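Local coordinates for Mll2253 protein (Mesorhizobium loti, PDB 3Q63) that is of unknown function but belongs to the AHA1 family and probably shares the Bet v 1-like fold of its relatives, at residues B[13-18]-B[127-132]; B[36-41]-B[51-56]; B[47-52]-B[63-68]; B[83-88]-B[112-117]. One frame throughout, in Å; residues are numbered along the deposited sequence.

Contact 1: residues B[13-18]-B[127-132]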
loop_
_atom_site.group_PDB
_atom_site.type_symbol
_atom_site.label_atom_id
_atom_site.label_comp_id
_atom_site.label_asym_id
_atom_site.label_seq_id
_atom_site.Cartn_x
_atom_site.Cartn_y
_atom_site.Cartn_z
ATOM N N VAL B 13 7.510 12.730 -12.439
ATOM C CA VAL B 13 6.158 12.659 -12.967
ATOM C C VAL B 13 5.604 14.086 -13.007
ATOM O O VAL B 13 5.738 14.839 -12.040
ATOM C CB VAL B 13 5.247 11.763 -12.090
ATOM C CG1 VAL B 13 3.837 11.741 -12.654
ATOM C CG2 VAL B 13 5.802 10.334 -12.046
ATOM N N GLU B 14 5.011 14.463 -14.135
ATOM C CA GLU B 14 4.459 15.810 -14.294
ATOM C C GLU B 14 3.006 15.732 -14.742
ATOM O O GLU B 14 2.607 14.796 -15.432
ATOM C CB GLU B 14 5.289 16.599 -15.313
ATOM C CG GLU B 14 6.781 16.636 -14.985
ATOM C CD GLU B 14 7.586 17.517 -15.928
ATOM O OE1 GLU B 14 7.614 18.742 -15.717
ATOM O OE2 GLU B 14 8.194 16.984 -16.881
ATOM N N ARG B 15 2.220 16.727 -14.350
ATOM C CA ARG B 15 0.811 16.749 -14.681
ATOM C C ARG B 15 0.314 18.179 -14.740
ATOM O O ARG B 15 0.772 19.031 -13.978
ATOM C CB ARG B 15 0.003 15.989 -13.615
ATOM C CG ARG B 15 0.242 14.465 -13.542
ATOM C CD ARG B 15 -0.734 13.700 -14.433
ATOM N NE ARG B 15 -0.604 12.246 -14.308
ATOM C CZ ARG B 15 0.405 11.533 -14.805
ATOM N NH1 ARG B 15 1.385 12.129 -15.469
ATOM N NH2 ARG B 15 0.436 10.216 -14.639
ATOM N N GLN B 16 -0.607 18.446 -15.658
ATOM C CA GLN B 16 -1.203 19.774 -15.771
ATOM C C GLN B 16 -2.537 19.624 -15.050
ATOM O O GLN B 16 -3.372 18.811 -15.449
ATOM C CB GLN B 16 -1.432 20.142 -17.242
ATOM C CG GLN B 16 -2.201 21.438 -17.452
ATOM C CD GLN B 16 -1.528 22.636 -16.804
ATOM O OE1 GLN B 16 -0.353 22.928 -17.054
ATOM N NE2 GLN B 16 -2.275 23.345 -15.971
ATOM N N ILE B 17 -2.727 20.391 -13.984
ATOM C CA ILE B 17 -3.954 20.318 -13.195
ATOM C C ILE B 17 -4.816 21.557 -13.389
ATOM O O ILE B 17 -4.350 22.686 -13.211
ATOM C CB ILE B 17 -3.631 20.150 -11.687
ATOM C CG1 ILE B 17 -2.797 18.879 -11.478
ATOM C CG2 ILE B 17 -4.920 20.072 -10.878
ATOM C CD1 ILE B 17 -2.427 18.603 -10.026
ATOM N N SER B 18 -6.075 21.330 -13.756
ATOM C CA SER B 18 -7.032 22.403 -14.006
ATOM C C SER B 18 -7.628 23.005 -12.735
ATOM O O SER B 18 -8.847 23.155 -12.617
ATOM C CB SER B 18 -8.164 21.891 -14.901
ATOM O OG SER B 18 -7.686 21.601 -16.200
ATOM N N GLY B 127 3.386 4.077 -9.908
ATOM C CA GLY B 127 2.641 4.299 -8.683
ATOM C C GLY B 127 2.184 5.742 -8.549
ATOM O O GLY B 127 1.051 6.006 -8.142
ATOM N N TRP B 128 3.060 6.681 -8.895
ATOM C CA TRP B 128 2.715 8.096 -8.791
ATOM C C TRP B 128 1.598 8.533 -9.738
ATOM O O TRP B 128 0.766 9.364 -9.377
ATOM C CB TRP B 128 3.964 8.966 -8.978
ATOM C CG TRP B 128 4.743 9.069 -7.706
ATOM C CD1 TRP B 128 5.914 8.431 -7.398
ATOM C CD2 TRP B 128 4.347 9.775 -6.526
ATOM N NE1 TRP B 128 6.268 8.693 -6.095
ATOM C CE2 TRP B 128 5.325 9.516 -5.535
ATOM C CE3 TRP B 128 3.257 10.603 -6.206
ATOM C CZ2 TRP B 128 5.243 10.052 -4.243
ATOM C CZ3 TRP B 128 3.177 11.138 -4.920
ATOM C CH2 TRP B 128 4.167 10.858 -3.956
ATOM N N PRO B 129 1.573 7.989 -10.965
ATOM C CA PRO B 129 0.519 8.359 -11.911
ATOM C C PRO B 129 -0.846 7.981 -11.321
ATOM O O PRO B 129 -1.844 8.673 -11.537
ATOM C CB PRO B 129 0.879 7.540 -13.148
ATOM C CG PRO B 129 2.381 7.532 -13.094
ATOM C CD PRO B 129 2.626 7.209 -11.638
ATOM N N GLN B 130 -0.877 6.881 -10.571
ATOM C CA GLN B 130 -2.108 6.423 -9.932
ATOM C C GLN B 130 -2.494 7.395 -8.814
ATOM O O GLN B 130 -3.659 7.743 -8.666
ATOM C CB GLN B 130 -1.918 5.012 -9.360
ATOM C CG GLN B 130 -1.505 3.978 -10.409
ATOM C CD GLN B 130 -1.101 2.646 -9.801
ATOM O OE1 GLN B 130 -0.206 2.581 -8.951
ATOM N NE2 GLN B 130 -1.750 1.570 -10.244
ATOM N N PHE B 131 -1.515 7.835 -8.030
ATOM C CA PHE B 131 -1.794 8.770 -6.945
ATOM C C PHE B 131 -2.315 10.098 -7.508
ATOM O O PHE B 131 -3.287 10.657 -6.997
ATOM C CB PHE B 131 -0.540 9.030 -6.101
ATOM C CG PHE B 131 -0.146 7.879 -5.204
ATOM C CD1 PHE B 131 -1.097 7.199 -4.446
ATOM C CD2 PHE B 131 1.191 7.517 -5.072
ATOM C CE1 PHE B 131 -0.722 6.181 -3.568
ATOM C CE2 PHE B 131 1.581 6.499 -4.196
ATOM C CZ PHE B 131 0.619 5.831 -3.441
ATOM N N PHE B 132 -1.679 10.600 -8.564
ATOM C CA PHE B 132 -2.105 11.862 -9.160
ATOM C C PHE B 132 -3.491 11.771 -9.786
ATOM O O PHE B 132 -4.217 12.762 -9.843
ATOM C CB PHE B 132 -1.083 12.333 -10.194
ATOM C CG PHE B 132 0.223 12.770 -9.594
ATOM C CD1 PHE B 132 0.292 13.175 -8.261
ATOM C CD2 PHE B 132 1.374 12.828 -10.369
ATOM C CE1 PHE B 132 1.492 13.635 -7.712
ATOM C CE2 PHE B 132 2.576 13.287 -9.831
ATOM C CZ PHE B 132 2.635 13.692 -8.501
#
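Arg15 reaches from strand 9-17 to Phe132 and Pro129 on the facing helix. From a CB directed at the helix, Arg15 CG comes to 3.7 Å from Phe132 CD2, approaching the ring obliquely. The chain then bends at CG (chi2 -91°), and Arg15 NE passes Phe132 CB at 4.1 Å. The guanidinium stands 76° from the Phe132 ring plane, too steep for a stack. Arg15 NH1 turns back to its own strand and donates to Glu14 O at 2.9 Å. Arg15 NH2 ends beside Pro129 CB at 3.1 Å, with the proline carbon at the guanidinium edge. The contact sets an edge strand of the antiparallel sheet against the long C-terminal helix 118-141, as in Bet v 1-like folds. With an alanine here, Glu14 O would probably lose this donor, and one side of Phe132 and Pro129 would be uncovered. Deeper in, Val13 splits its methyls. Val13 CG1 meets the edge of the Phe132 ring, 3.5 Å from Phe132 CE2. Val13 CG2 lies 3.8 Å from Trp128 CB. The Trp128 indole leads away from the strand, and Trp128 NE1 is hydrogen-bonded to Gln110 OE1. Leu106 and Met108 of the neighbouring strand also touch Phe132.

Contact 2: residues B[36-41]-B[51-56]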
loop_
_atom_site.group_PDB
_atom_site.type_symbol
_atom_site.label_atom_id
_atom_site.label_comp_id
_atom_site.label_asym_id
_atom_site.label_seq_id
_atom_site.Cartn_x
_atom_site.Cartn_y
_atom_site.Cartn_z
ATOM N N GLU B 36 -7.059 11.106 1.174
ATOM C CA GLU B 36 -8.036 10.885 0.114
ATOM C C GLU B 36 -7.418 10.395 -1.198
ATOM O O GLU B 36 -8.014 9.579 -1.895
ATOM C CB GLU B 36 -8.816 12.180 -0.128
ATOM C CG GLU B 36 -10.276 11.976 -0.453
ATOM C CD GLU B 36 -10.987 11.113 0.577
ATOM O OE1 GLU B 36 -10.997 11.483 1.773
ATOM O OE2 GLU B 36 -11.525 10.053 0.187
ATOM N N TRP B 37 -6.235 10.894 -1.544
ATOM C CA TRP B 37 -5.585 10.472 -2.780
ATOM C C TRP B 37 -4.342 9.637 -2.519
ATOM O O TRP B 37 -3.892 8.891 -3.388
ATOM C CB TRP B 37 -5.208 11.675 -3.649
ATOM C CG TRP B 37 -4.292 12.663 -2.992
ATOM C CD1 TRP B 37 -4.657 13.721 -2.206
ATOM C CD2 TRP B 37 -2.862 12.679 -3.047
ATOM N NE1 TRP B 37 -3.543 14.393 -1.768
ATOM C CE2 TRP B 37 -2.428 13.777 -2.269
ATOM C CE3 TRP B 37 -1.903 11.873 -3.675
ATOM C CZ2 TRP B 37 -1.079 14.089 -2.101
ATOM C CZ3 TRP B 37 -0.552 12.186 -3.506
ATOM C CH2 TRP B 37 -0.156 13.287 -2.724
ATOM N N LEU B 38 -3.785 9.764 -1.322
ATOM C CA LEU B 38 -2.598 9.004 -0.967
ATOM C C LEU B 38 -3.018 7.922 0.026
ATOM O O LEU B 38 -3.469 6.851 -0.379
ATOM C CB LEU B 38 -1.551 9.936 -0.361
ATOM C CG LEU B 38 -0.167 9.331 -0.169
ATOM C CD1 LEU B 38 0.441 8.945 -1.523
ATOM C CD2 LEU B 38 0.706 10.336 0.537
HETATM N N MSE B 39 -2.873 8.205 1.319
HETATM C CA MSE B 39 -3.283 7.275 2.370
HETATM C C MSE B 39 -3.090 7.899 3.748
HETATM O O MSE B 39 -2.598 9.022 3.871
HETATM C CB MSE B 39 -2.501 5.955 2.277
HETATM C CG MSE B 39 -1.031 6.054 2.656
HETATM SE SE MSE B 39 -0.006 4.461 2.178
HETATM C CE MSE B 39 0.530 4.946 0.379
ATOM N N LYS B 40 -3.505 7.154 4.770
ATOM C CA LYS B 40 -3.412 7.552 6.170
ATOM C C LYS B 40 -2.072 8.219 6.452
ATOM O O LYS B 40 -1.025 7.727 6.033
ATOM C CB LYS B 40 -3.554 6.316 7.056
ATOM C CG LYS B 40 -4.301 6.526 8.362
ATOM C CD LYS B 40 -3.647 7.549 9.261
ATOM C CE LYS B 40 -4.366 7.607 10.611
ATOM N NZ LYS B 40 -4.345 6.284 11.310
ATOM N N ASN B 41 -2.102 9.329 7.181
ATOM C CA ASN B 41 -0.881 10.053 7.480
ATOM C C ASN B 41 -1.101 11.076 8.577
ATOM O O ASN B 41 -2.236 11.435 8.886
ATOM C CB ASN B 41 -0.422 10.813 6.246
ATOM C CG ASN B 41 -1.371 11.940 5.889
ATOM O OD1 ASN B 41 -2.450 11.710 5.333
ATOM N ND2 ASN B 41 -0.987 13.167 6.233
ATOM N N PHE B 51 6.819 12.196 10.392
ATOM C CA PHE B 51 5.512 11.559 10.323
ATOM C C PHE B 51 5.592 10.251 9.556
ATOM O O PHE B 51 6.662 9.853 9.071
ATOM C CB PHE B 51 4.492 12.495 9.650
ATOM C CG PHE B 51 4.779 12.785 8.198
ATOM C CD1 PHE B 51 4.100 12.105 7.186
ATOM C CD2 PHE B 51 5.733 13.732 7.839
ATOM C CE1 PHE B 51 4.368 12.364 5.844
ATOM C CE2 PHE B 51 6.008 13.998 6.498
ATOM C CZ PHE B 51 5.324 13.312 5.497
ATOM N N ASN B 52 4.450 9.578 9.467
ATOM C CA ASN B 52 4.353 8.320 8.748
ATOM C C ASN B 52 3.175 8.366 7.794
ATOM O O ASN B 52 2.242 9.150 7.960
ATOM C CB ASN B 52 4.148 7.138 9.706
ATOM C CG ASN B 52 5.331 6.906 10.609
ATOM O OD1 ASN B 52 5.332 7.325 11.759
ATOM N ND2 ASN B 52 6.358 6.244 10.086
ATOM N N ILE B 53 3.244 7.507 6.792
ATOM C CA ILE B 53 2.201 7.358 5.799
ATOM C C ILE B 53 1.999 5.843 5.853
ATOM O O ILE B 53 2.938 5.084 5.604
ATOM C CB ILE B 53 2.697 7.812 4.406
ATOM C CG1 ILE B 53 3.021 9.308 4.434
ATOM C CG2 ILE B 53 1.626 7.568 3.356
ATOM C CD1 ILE B 53 3.469 9.872 3.082
ATOM N N SER B 54 0.797 5.406 6.217
ATOM C CA SER B 54 0.531 3.976 6.349
ATOM C C SER B 54 -0.710 3.485 5.615
ATOM O O SER B 54 -1.676 4.228 5.410
ATOM C CB SER B 54 0.429 3.605 7.835
ATOM O OG SER B 54 -0.667 4.261 8.457
ATOM N N ALA B 55 -0.673 2.210 5.239
ATOM C CA ALA B 55 -1.758 1.568 4.507
ATOM C C ALA B 55 -2.608 0.670 5.401
ATOM O O ALA B 55 -2.168 0.255 6.472
ATOM C CB ALA B 55 -1.173 0.746 3.362
ATOM N N ASP B 56 -3.816 0.341 4.953
ATOM C CA ASP B 56 -4.689 -0.508 5.762
ATOM C C ASP B 56 -4.167 -1.931 5.946
ATOM O O ASP B 56 -4.485 -2.577 6.941
ATOM C CB ASP B 56 -6.101 -0.569 5.166
ATOM C CG ASP B 56 -6.845 0.755 5.280
ATOM O OD1 ASP B 56 -6.516 1.556 6.184
ATOM O OD2 ASP B 56 -7.768 0.980 4.475
HETATM O O HOH W 1 -4.910 4.655 4.225
#
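Lys40 and Ser54 are joined by a backbone hydrogen bond, Ser54 N to Lys40 O, 3.0 Å. The same carbonyl oxygen also receives a CA-H...O contact from Ile53 CA at 3.3 Å. Asn41 and Ile53 follow as an antiparallel non-hydrogen-bonded pair, and Asn41 CA makes a bent CA-H...O contact with Asn52 O, again at 3.3 Å. Apolar side chains close one side. Leu38 CD2 meets Ile53 CD1 at 3.8 Å, the two side chains crossing at about a right angle. Met39, modelled as selenomethionine, has CG between its backbone N and carbonyl carbon (chi1 70°), and Met39 SE lies 4.1 Å from Ala55 CB. A water accepts from Lys40 N at 2.9 Å and makes a weak bond to Ser54 O. Further out, Phe131 of helix 118-141 backs Leu38. The second subunit covers the other end: its Trp57 packs on Met39 and Ala55, and its Arg119 bonds Ser54 OG and forms a salt bridge with Asp56. This is the hairpin of strands 40-41 and 50-54 at one edge of the sheet. With one direct backbone bond and a weak water link, pairing is sparse, and the hairpin probably relies much on its apolar side chains and the dimer partner.

Contact 3: residues B[47-52]-B[63-68]; sequences VGHRFN and CEVLAV
The Phe51 ring has Cys63 over one face. Cys63 CB stands 3.5 Å from the Phe51 ring centroid and 20° off the normal, a CH-pi contact. Cys63 SG lies further out, 4.3 Å from the Phe51 centroid and oblique, a sulfur-aromatic contact. At the ring edge, in plane, sits His49 O. Val65 CG2 comes obliquely to Phe51 CE2 at 3.8 Å and also meets the edge of the His49 imidazole. Phe51 CG sits between its backbone N and carbonyl carbon (chi1 66°), which swings the ring over Cys63. Phe43 and Tyr76 add edge-to-face contacts with this ring. Losing the ring to a serine is likely to open a gap over Cys63 and beside Val65 and to take away the aromatic partner of the sulfur. Phe51 and Cys63 form an antiparallel hydrogen-bonded pair, bonded both ways, with Phe51 N to Cys63 O at 2.8 Å. Arg50 and Glu64 pair next to them without backbone bonds, their side chains on the other face of the sheet. Val65 then bonds twice: Val65 N gives to His49 O, and Val65 O takes Gly48 N at 2.7 Å. At the positive phi of Gly48 (88°) a side chain would collide with Val47 O. At the open end Val47 CG1 rests 3.6 Å from Leu66 O. Leu66 and Ala67 face Ser75 on the next strand as a classic beta bulge. The whole is an antiparallel beta hairpin of strands 50-54 and 60-69, part of the curved sheet expected of a Bet v 1-like fold.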
loop_
_atom_site.group_PDB
_atom_site.type_symbol
_atom_site.label_atom_id
_atom_site.label_comp_id
_atom_site.label_asym_id
_atom_site.label_seq_id
_atom_site.Cartn_x
_atom_site.Cartn_y
_atom_site.Cartn_z
ATOM N N VAL B 47 9.023 22.221 8.554
ATOM C CA VAL B 47 10.334 21.640 8.307
ATOM C C VAL B 47 10.836 20.851 9.510
ATOM O O VAL B 47 10.767 21.320 10.647
ATOM C CB VAL B 47 11.372 22.734 7.973
ATOM C CG1 VAL B 47 12.749 22.111 7.822
ATOM C CG2 VAL B 47 10.969 23.463 6.692
ATOM N N GLY B 48 11.341 19.649 9.247
ATOM C CA GLY B 48 11.864 18.813 10.311
ATOM C C GLY B 48 10.802 17.942 10.951
ATOM O O GLY B 48 11.114 17.055 11.742
ATOM N N HIS B 49 9.542 18.186 10.611
ATOM C CA HIS B 49 8.454 17.406 11.183
ATOM C C HIS B 49 8.514 15.957 10.714
ATOM O O HIS B 49 8.592 15.677 9.519
ATOM C CB HIS B 49 7.108 18.029 10.811
ATOM C CG HIS B 49 5.925 17.232 11.266
ATOM N ND1 HIS B 49 5.321 16.277 10.476
ATOM C CD2 HIS B 49 5.252 17.227 12.441
ATOM C CE1 HIS B 49 4.324 15.720 11.143
ATOM N NE2 HIS B 49 4.261 16.278 12.337
ATOM N N ARG B 50 8.492 15.034 11.664
ATOM C CA ARG B 50 8.539 13.627 11.317
ATOM C C ARG B 50 7.144 13.023 11.383
ATOM O O ARG B 50 6.367 13.320 12.293
ATOM C CB ARG B 50 9.522 12.896 12.240
ATOM C CG ARG B 50 9.873 13.671 13.491
ATOM C CD ARG B 50 11.371 13.643 13.801
ATOM N NE ARG B 50 11.923 12.292 13.742
ATOM C CZ ARG B 50 13.007 11.893 14.404
ATOM N NH1 ARG B 50 13.436 10.644 14.286
ATOM N NH2 ARG B 50 13.653 12.736 15.195
ATOM N N PHE B 51 6.819 12.196 10.392
ATOM C CA PHE B 51 5.512 11.559 10.323
ATOM C C PHE B 51 5.592 10.251 9.556
ATOM O O PHE B 51 6.662 9.853 9.071
ATOM C CB PHE B 51 4.492 12.495 9.650
ATOM C CG PHE B 51 4.779 12.785 8.198
ATOM C CD1 PHE B 51 4.100 12.105 7.186
ATOM C CD2 PHE B 51 5.733 13.732 7.839
ATOM C CE1 PHE B 51 4.368 12.364 5.844
ATOM C CE2 PHE B 51 6.008 13.998 6.498
ATOM C CZ PHE B 51 5.324 13.312 5.497
ATOM N N ASN B 52 4.450 9.578 9.467
ATOM C CA ASN B 52 4.353 8.320 8.748
ATOM C C ASN B 52 3.175 8.366 7.794
ATOM O O ASN B 52 2.242 9.150 7.960
ATOM C CB ASN B 52 4.148 7.138 9.706
ATOM C CG ASN B 52 5.331 6.906 10.609
ATOM O OD1 ASN B 52 5.332 7.325 11.759
ATOM N ND2 ASN B 52 6.358 6.244 10.086
ATOM N N CYS B 63 8.591 9.318 7.272
ATOM C CA CYS B 63 8.872 10.558 6.556
ATOM C C CYS B 63 9.252 11.738 7.439
ATOM O O CYS B 63 8.944 11.777 8.634
ATOM C CB CYS B 63 7.658 10.977 5.726
ATOM S SG CYS B 63 6.843 9.669 4.819
ATOM N N GLU B 64 9.906 12.713 6.818
ATOM C CA GLU B 64 10.324 13.919 7.502
ATOM C C GLU B 64 10.204 15.091 6.535
ATOM O O GLU B 64 10.676 15.010 5.404
ATOM C CB GLU B 64 11.774 13.790 7.960
ATOM C CG GLU B 64 12.236 14.954 8.811
ATOM C CD GLU B 64 13.737 15.146 8.769
ATOM O OE1 GLU B 64 14.461 14.136 8.650
ATOM O OE2 GLU B 64 14.190 16.309 8.870
ATOM N N VAL B 65 9.566 16.171 6.968
ATOM C CA VAL B 65 9.431 17.339 6.108
ATOM C C VAL B 65 10.806 17.988 5.975
ATOM O O VAL B 65 11.496 18.203 6.971
ATOM C CB VAL B 65 8.411 18.345 6.688
ATOM C CG1 VAL B 65 8.257 19.531 5.752
ATOM C CG2 VAL B 65 7.054 17.653 6.870
ATOM N N LEU B 66 11.205 18.276 4.740
ATOM C CA LEU B 66 12.506 18.869 4.458
ATOM C C LEU B 66 12.428 20.318 4.016
ATOM O O LEU B 66 13.273 21.120 4.389
ATOM C CB LEU B 66 13.218 18.076 3.365
ATOM C CG LEU B 66 13.544 16.630 3.695
ATOM C CD1 LEU B 66 14.166 15.984 2.464
ATOM C CD2 LEU B 66 14.504 16.566 4.887
ATOM N N ALA B 67 11.430 20.643 3.199
ATOM C CA ALA B 67 11.280 22.006 2.721
ATOM C C ALA B 67 9.821 22.354 2.506
ATOM O O ALA B 67 9.012 21.510 2.111
ATOM C CB ALA B 67 12.061 22.201 1.425
ATOM N N VAL B 68 9.484 23.612 2.774
ATOM C CA VAL B 68 8.118 24.070 2.609
ATOM C C VAL B 68 8.066 25.508 2.122
ATOM O O VAL B 68 8.525 26.422 2.801
ATOM C CB VAL B 68 7.339 23.978 3.928
ATOM C CG1 VAL B 68 5.907 24.437 3.712
ATOM C CG2 VAL B 68 7.366 22.551 4.454
#

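Contact 4: residues B[83-88]-B[112-117]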
loop_
_atom_site.group_PDB
_atom_site.type_symbol
_atom_site.label_atom_id
_atom_site.label_comp_id
_atom_site.label_asym_id
_atom_site.label_seq_id
_atom_site.Cartn_x
_atom_site.Cartn_y
_atom_site.Cartn_z
ATOM N N GLN B 83 15.812 -4.928 6.259
ATOM C CA GLN B 83 17.019 -5.738 6.254
ATOM C C GLN B 83 17.462 -6.026 4.830
ATOM O O GLN B 83 18.650 -6.035 4.521
ATOM C CB GLN B 83 16.760 -7.055 6.983
ATOM C CG GLN B 83 17.992 -7.647 7.626
ATOM C CD GLN B 83 17.709 -8.953 8.334
ATOM O OE1 GLN B 83 17.385 -9.959 7.701
ATOM N NE2 GLN B 83 17.819 -8.942 9.656
ATOM N N ASP B 84 16.499 -6.256 3.955
ATOM C CA ASP B 84 16.815 -6.537 2.571
ATOM C C ASP B 84 17.005 -5.226 1.802
ATOM O O ASP B 84 16.073 -4.426 1.670
ATOM C CB ASP B 84 15.695 -7.379 1.966
ATOM C CG ASP B 84 15.892 -7.639 0.497
ATOM O OD1 ASP B 84 15.145 -8.478 -0.055
ATOM O OD2 ASP B 84 16.781 -7.001 -0.108
ATOM N N PRO B 85 18.227 -4.995 1.281
ATOM C CA PRO B 85 18.577 -3.789 0.521
ATOM C C PRO B 85 17.656 -3.508 -0.660
ATOM O O PRO B 85 17.573 -2.378 -1.142
ATOM C CB PRO B 85 20.021 -4.055 0.091
ATOM C CG PRO B 85 20.074 -5.552 -0.000
ATOM C CD PRO B 85 19.331 -5.972 1.239
ATOM N N ALA B 86 16.971 -4.544 -1.125
ATOM C CA ALA B 86 16.045 -4.405 -2.240
ATOM C C ALA B 86 14.830 -3.582 -1.804
ATOM O O ALA B 86 14.196 -2.910 -2.622
ATOM C CB ALA B 86 15.598 -5.784 -2.720
ATOM N N PHE B 87 14.529 -3.627 -0.507
ATOM C CA PHE B 87 13.389 -2.915 0.061
ATOM C C PHE B 87 13.775 -1.752 0.969
ATOM O O PHE B 87 12.950 -0.883 1.256
ATOM C CB PHE B 87 12.501 -3.893 0.835
ATOM C CG PHE B 87 11.806 -4.893 -0.038
ATOM C CD1 PHE B 87 10.804 -4.492 -0.909
ATOM C CD2 PHE B 87 12.168 -6.235 -0.009
ATOM C CE1 PHE B 87 10.170 -5.413 -1.742
ATOM C CE2 PHE B 87 11.541 -7.163 -0.837
ATOM C CZ PHE B 87 10.541 -6.750 -1.705
ATOM N N ASP B 88 15.024 -1.738 1.428
ATOM C CA ASP B 88 15.509 -0.670 2.298
ATOM C C ASP B 88 15.498 0.637 1.498
ATOM O O ASP B 88 16.501 1.022 0.902
ATOM C CB ASP B 88 16.923 -1.003 2.772
ATOM C CG ASP B 88 17.434 -0.035 3.816
ATOM O OD1 ASP B 88 16.750 0.153 4.844
ATOM O OD2 ASP B 88 18.528 0.530 3.609
ATOM N N GLY B 112 16.773 9.010 -4.873
ATOM C CA GLY B 112 17.334 8.199 -3.806
ATOM C C GLY B 112 17.333 6.722 -4.134
ATOM O O GLY B 112 17.839 5.906 -3.367
ATOM N N PHE B 113 16.757 6.374 -5.279
ATOM C CA PHE B 113 16.686 4.985 -5.711
ATOM C C PHE B 113 18.068 4.451 -6.092
ATOM O O PHE B 113 18.737 5.005 -6.962
ATOM C CB PHE B 113 15.736 4.866 -6.905
ATOM C CG PHE B 113 14.292 5.101 -6.556
ATOM C CD1 PHE B 113 13.577 4.149 -5.831
ATOM C CD2 PHE B 113 13.653 6.281 -6.932
ATOM C CE1 PHE B 113 12.251 4.366 -5.484
ATOM C CE2 PHE B 113 12.325 6.509 -6.590
ATOM C CZ PHE B 113 11.619 5.550 -5.863
ATOM N N ARG B 114 18.491 3.375 -5.434
ATOM C CA ARG B 114 19.789 2.765 -5.712
ATOM C C ARG B 114 19.700 1.862 -6.934
ATOM O O ARG B 114 18.616 1.418 -7.310
ATOM C CB ARG B 114 20.252 1.945 -4.512
ATOM C CG ARG B 114 20.604 2.767 -3.289
ATOM C CD ARG B 114 20.291 1.980 -2.030
ATOM N NE ARG B 114 20.938 0.672 -2.023
ATOM C CZ ARG B 114 20.565 -0.336 -1.243
ATOM N NH1 ARG B 114 19.547 -0.181 -0.408
ATOM N NH2 ARG B 114 21.207 -1.496 -1.296
ATOM N N PRO B 115 20.847 1.570 -7.569
ATOM C CA PRO B 115 20.888 0.712 -8.758
ATOM C C PRO B 115 20.499 -0.736 -8.471
ATOM O O PRO B 115 20.281 -1.529 -9.390
ATOM C CB PRO B 115 22.335 0.839 -9.221
ATOM C CG PRO B 115 23.072 1.008 -7.929
ATOM C CD PRO B 115 22.206 2.009 -7.201
ATOM N N ASP B 116 20.408 -1.074 -7.189
ATOM C CA ASP B 116 20.051 -2.427 -6.773
ATOM C C ASP B 116 18.599 -2.491 -6.311
ATOM O O ASP B 116 18.172 -3.467 -5.686
ATOM C CB ASP B 116 20.995 -2.877 -5.652
ATOM C CG ASP B 116 20.992 -1.921 -4.467
ATOM O OD1 ASP B 116 20.018 -1.952 -3.686
ATOM O OD2 ASP B 116 21.959 -1.138 -4.323
ATOM N N GLN B 117 17.846 -1.438 -6.630
ATOM C CA GLN B 117 16.434 -1.338 -6.262
ATOM C C GLN B 117 15.582 -1.112 -7.507
ATOM O O GLN B 117 14.843 -0.129 -7.606
ATOM C CB GLN B 117 16.234 -0.188 -5.275
ATOM C CG GLN B 117 17.135 -0.275 -4.060
ATOM C CD GLN B 117 16.903 0.850 -3.073
ATOM O OE1 GLN B 117 17.015 2.029 -3.419
ATOM N NE2 GLN B 117 16.585 0.493 -1.831
#
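Gln117 puts its amide nitrogen between two backbone carbonyls of the 83-88 loop, and this is the tight part of the contact. Gln117 NE2 donates to Pro85 O at 3.1 Å, nearly along the C=O axis. Gln117 NE2 also makes a weak, bent bond to Asp88 O at 2.8 Å. The other end of the amide is taken too: Gln117 OE1 accepts from Arg114 N at 2.8 Å in an almost straight bond (171°). With CG anti to its carbonyl carbon (chi1 -54°) and the chain extended beyond, Gln117 can reach the loop while staying tied to its own turn. That turn is a type I beta turn from Arg114 to Gln117, and Gln117 takes the N-cap position of helix 118-141. The loop is shaped by an Asx turn in which Asp84 OD2 accepts from Ala86 N at 2.7 Å.

The outer side is looser, with Pro85 and Asp116 exposed and Asp88 OD2 standing 4.2 Å from Arg114 NH1, beyond a salt bridge. Arg114 lies along this side, with Pro85 CB at the edge of its guanidinium, 3.1 Å from Arg114 NH2. Its charge is met by the salt bridge of Arg114 NH2 to Asp116 OD1 at 2.7 Å. Asp88 OD1 accepts from His82 N. Asn8 packs against Arg114, and Phe87, turned away, touches Asn52 of the second subunit. The loop is therefore joined to the turn before the helix mainly through the backbone oxygens of Pro85 and Asp88. A neutral amide makes both bonds, while Arg114 spends its charge on Asp116 of its own turn and Asp88 is held by His82.

From the N terminus, strand 9-17 opens contact 1, which closes a long loop only at helix 118-141. The other three contacts nest inside that loop. Contact 2 closes the loop between strands 40-41 and 50-54. Contact 3 begins where contact 2 ends, shares Phe51 and Asn52 with it, and closes the next hairpin with strand 60-69. The two touch where Ile53 CD1 meets Cys63 SG. Contact 4 follows in series, tying the loop after strand 73-77 to the turn that leads into helix 118-141. Contacts 1 and 2 meet mainly through Phe131, which packs on Trp37, Leu38 and Met39, with Trp128 also on Trp37, linking helix to edge hairpin.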